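Local coordinates for putative malic enzyme ((S)-malate:NAD+ oxidoreductase (decarboxylating)) (Streptococcus pyogenes, PDB 2A9F), which probably catalyses the NAD+-dependent oxidative decarboxylation of (S)-malate, as a malic enzyme that uses a divalent metal ion such as magnesium or manganese, at residues K115-I120 with F145-R150. Sequence-based numbering, arbitrary orientation.
Sequences KDTEEI and FEIEQR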
loop_
_atom_site.group_PDB
_atom_site.type_symbol
_atom_site.label_atom_id
_atom_site.label_comp_id
_atom_site.label_asym_id
_atom_site.label_seq_id
_atom_site.Cartn_x
_atom_site.Cartn_y
_atom_site.Cartn_z
ATOM N N LYS A 115 -0.597 -11.115 -14.548
ATOM C CA LYS A 115 -1.807 -11.922 -14.624
ATOM C C LYS A 115 -1.430 -13.358 -14.290
ATOM O O LYS A 115 -2.259 -14.277 -14.346
ATOM C CB LYS A 115 -2.402 -11.857 -16.026
ATOM C CG LYS A 115 -2.755 -10.465 -16.480
ATOM C CD LYS A 115 -3.564 -10.527 -17.744
ATOM C CE LYS A 115 -4.067 -9.175 -18.124
ATOM N NZ LYS A 115 -2.937 -8.321 -18.499
ATOM N N ASP A 116 -0.159 -13.540 -13.956
ATOM C CA ASP A 116 0.373 -14.844 -13.598
ATOM C C ASP A 116 -0.111 -15.186 -12.181
ATOM O O ASP A 116 0.325 -14.574 -11.210
ATOM C CB ASP A 116 1.910 -14.790 -13.650
ATOM C CG ASP A 116 2.557 -16.154 -13.476
ATOM O OD1 ASP A 116 2.495 -16.974 -14.425
ATOM O OD2 ASP A 116 3.124 -16.400 -12.383
ATOM N N THR A 117 -1.014 -16.154 -12.070
ATOM C CA THR A 117 -1.551 -16.573 -10.778
ATOM C C THR A 117 -0.454 -16.799 -9.753
ATOM O O THR A 117 -0.467 -16.235 -8.664
ATOM C CB THR A 117 -2.351 -17.893 -10.900
ATOM O OG1 THR A 117 -3.563 -17.653 -11.621
ATOM C CG2 THR A 117 -2.692 -18.450 -9.531
ATOM N N GLU A 118 0.499 -17.638 -10.122
ATOM C CA GLU A 118 1.603 -17.983 -9.244
ATOM C C GLU A 118 2.272 -16.780 -8.592
ATOM O O GLU A 118 2.442 -16.752 -7.377
ATOM C CB GLU A 118 2.635 -18.807 -10.023
ATOM C CG GLU A 118 3.540 -19.621 -9.142
ATOM C CD GLU A 118 2.766 -20.299 -8.039
ATOM O OE1 GLU A 118 1.791 -21.021 -8.348
ATOM O OE2 GLU A 118 3.128 -20.098 -6.861
ATOM N N GLU A 119 2.653 -15.785 -9.382
ATOM C CA GLU A 119 3.318 -14.631 -8.799
ATOM C C GLU A 119 2.382 -13.605 -8.152
ATOM O O GLU A 119 2.849 -12.677 -7.489
ATOM C CB GLU A 119 4.226 -13.948 -9.827
ATOM C CG GLU A 119 3.530 -13.311 -11.001
ATOM C CD GLU A 119 4.453 -12.360 -11.746
ATOM O OE1 GLU A 119 4.921 -11.383 -11.114
ATOM O OE2 GLU A 119 4.713 -12.586 -12.953
ATOM N N ILE A 120 1.073 -13.752 -8.342
ATOM C CA ILE A 120 0.154 -12.825 -7.708
ATOM C C ILE A 120 0.038 -13.262 -6.255
ATOM O O ILE A 120 0.172 -12.439 -5.344
ATOM C CB ILE A 120 -1.269 -12.835 -8.354
ATOM C CG1 ILE A 120 -1.237 -12.118 -9.702
ATOM C CG2 ILE A 120 -2.277 -12.124 -7.433
ATOM C CD1 ILE A 120 -2.578 -12.042 -10.388
ATOM N N PHE A 145 -10.259 -17.886 -8.224
ATOM C CA PHE A 145 -10.623 -18.885 -7.225
ATOM C C PHE A 145 -9.405 -19.571 -6.619
ATOM O O PHE A 145 -9.391 -19.884 -5.428
ATOM C CB PHE A 145 -11.560 -19.918 -7.839
ATOM C CG PHE A 145 -12.835 -19.329 -8.358
ATOM C CD1 PHE A 145 -13.757 -18.759 -7.485
ATOM C CD2 PHE A 145 -13.101 -19.309 -9.724
ATOM C CE1 PHE A 145 -14.931 -18.171 -7.966
ATOM C CE2 PHE A 145 -14.268 -18.727 -10.219
ATOM C CZ PHE A 145 -15.186 -18.155 -9.341
ATOM N N GLU A 146 -8.381 -19.790 -7.432
ATOM C CA GLU A 146 -7.172 -20.440 -6.951
ATOM C C GLU A 146 -6.331 -19.457 -6.124
ATOM O O GLU A 146 -5.766 -19.820 -5.091
ATOM C CB GLU A 146 -6.359 -20.982 -8.136
ATOM C CG GLU A 146 -5.156 -21.833 -7.730
ATOM C CD GLU A 146 -4.246 -22.180 -8.899
ATOM O OE1 GLU A 146 -3.201 -22.820 -8.661
ATOM O OE2 GLU A 146 -4.566 -21.814 -10.052
ATOM N N ILE A 147 -6.250 -18.212 -6.586
ATOM C CA ILE A 147 -5.493 -17.181 -5.875
ATOM C C ILE A 147 -6.022 -17.002 -4.452
ATOM O O ILE A 147 -5.248 -16.880 -3.505
ATOM C CB ILE A 147 -5.589 -15.823 -6.599
ATOM C CG1 ILE A 147 -4.852 -15.897 -7.934
ATOM C CG2 ILE A 147 -5.036 -14.710 -5.712
ATOM C CD1 ILE A 147 -4.886 -14.614 -8.704
ATOM N N GLU A 148 -7.344 -16.994 -4.309
ATOM C CA GLU A 148 -7.956 -16.814 -3.005
ATOM C C GLU A 148 -7.727 -17.995 -2.077
ATOM O O GLU A 148 -7.430 -17.812 -0.895
ATOM C CB GLU A 148 -9.457 -16.586 -3.138
ATOM C CG GLU A 148 -10.088 -16.167 -1.830
ATOM C CD GLU A 148 -11.590 -16.354 -1.806
ATOM O OE1 GLU A 148 -12.050 -17.504 -1.964
ATOM O OE2 GLU A 148 -12.310 -15.355 -1.618
ATOM N N GLN A 149 -7.873 -19.205 -2.608
ATOM C CA GLN A 149 -7.696 -20.407 -1.804
ATOM C C GLN A 149 -6.256 -20.601 -1.339
ATOM O O GLN A 149 -6.007 -20.972 -0.191
ATOM C CB GLN A 149 -8.175 -21.627 -2.588
ATOM C CG GLN A 149 -9.646 -21.535 -2.995
ATOM C CD GLN A 149 -10.570 -21.246 -1.814
ATOM O OE1 GLN A 149 -10.808 -22.110 -0.964
ATOM N NE2 GLN A 149 -11.089 -20.021 -1.756
ATOM N N ARG A 150 -5.309 -20.351 -2.231
ATOM C CA ARG A 150 -3.906 -20.483 -1.882
ATOM C C ARG A 150 -3.534 -19.372 -0.891
ATOM O O ARG A 150 -2.650 -19.549 -0.050
ATOM C CB ARG A 150 -3.035 -20.370 -3.143
ATOM C CG ARG A 150 -2.950 -21.636 -3.987
ATOM C CD ARG A 150 -1.835 -22.568 -3.507
ATOM N NE ARG A 150 -0.522 -21.999 -3.787
ATOM C CZ ARG A 150 -0.028 -21.837 -5.013
ATOM N NH1 ARG A 150 -0.733 -22.210 -6.073
ATOM N NH2 ARG A 150 1.163 -21.277 -5.180
#
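Arg-150 reaches across from helix 143-154 to the carboxylate of Glu-118, in the first turn of helix 117-127. Its NH2 meets the syn lone pair of Glu-118 OE2 at 2.8 Å and makes a weak second bond to Glu-118 OE1 at 3.2 Å. The single nitrogen NH2 thus serves both oxygens, unequally, and the carboxylate and guanidinium planes lie only 14° apart. Bends at chi2 (-87°) and chi3 (-70°) turn the guanidinium edge, with NH2 leading, toward the carboxylate. One turn back on the same helix, the extended Glu-146 brings OE1 to the guanidinium edge, a long 3.6 Å from Arg-150 NH1. On the NE side, Glu-154 of the same helix adds a further salt bridge.

On the buried side of this ionic group, the helices touch through apolar groups. Thr-117 turns its methyl inward, CG2 anti to the backbone N, and sets it 3.7 Å from Ile-147 CG1. Ile-147 CD1 then packs 3.8 Å from Ile-120 CG2 and equally close to Ile-120 CD1, while Ile-147 also touches Ile-121. Asp-116 N-caps helix 117-127, its OD2 accepting from Glu-119 N.

The contact therefore joins two helices of the malic enzyme N-terminal domain through a buried isoleucine pair and a more exposed ionic rim, where the arginine charge probably offsets repulsion between Glu-118 and Glu-146, whose OE1 atoms lie 5.3 Å apart, and favours their ionised forms.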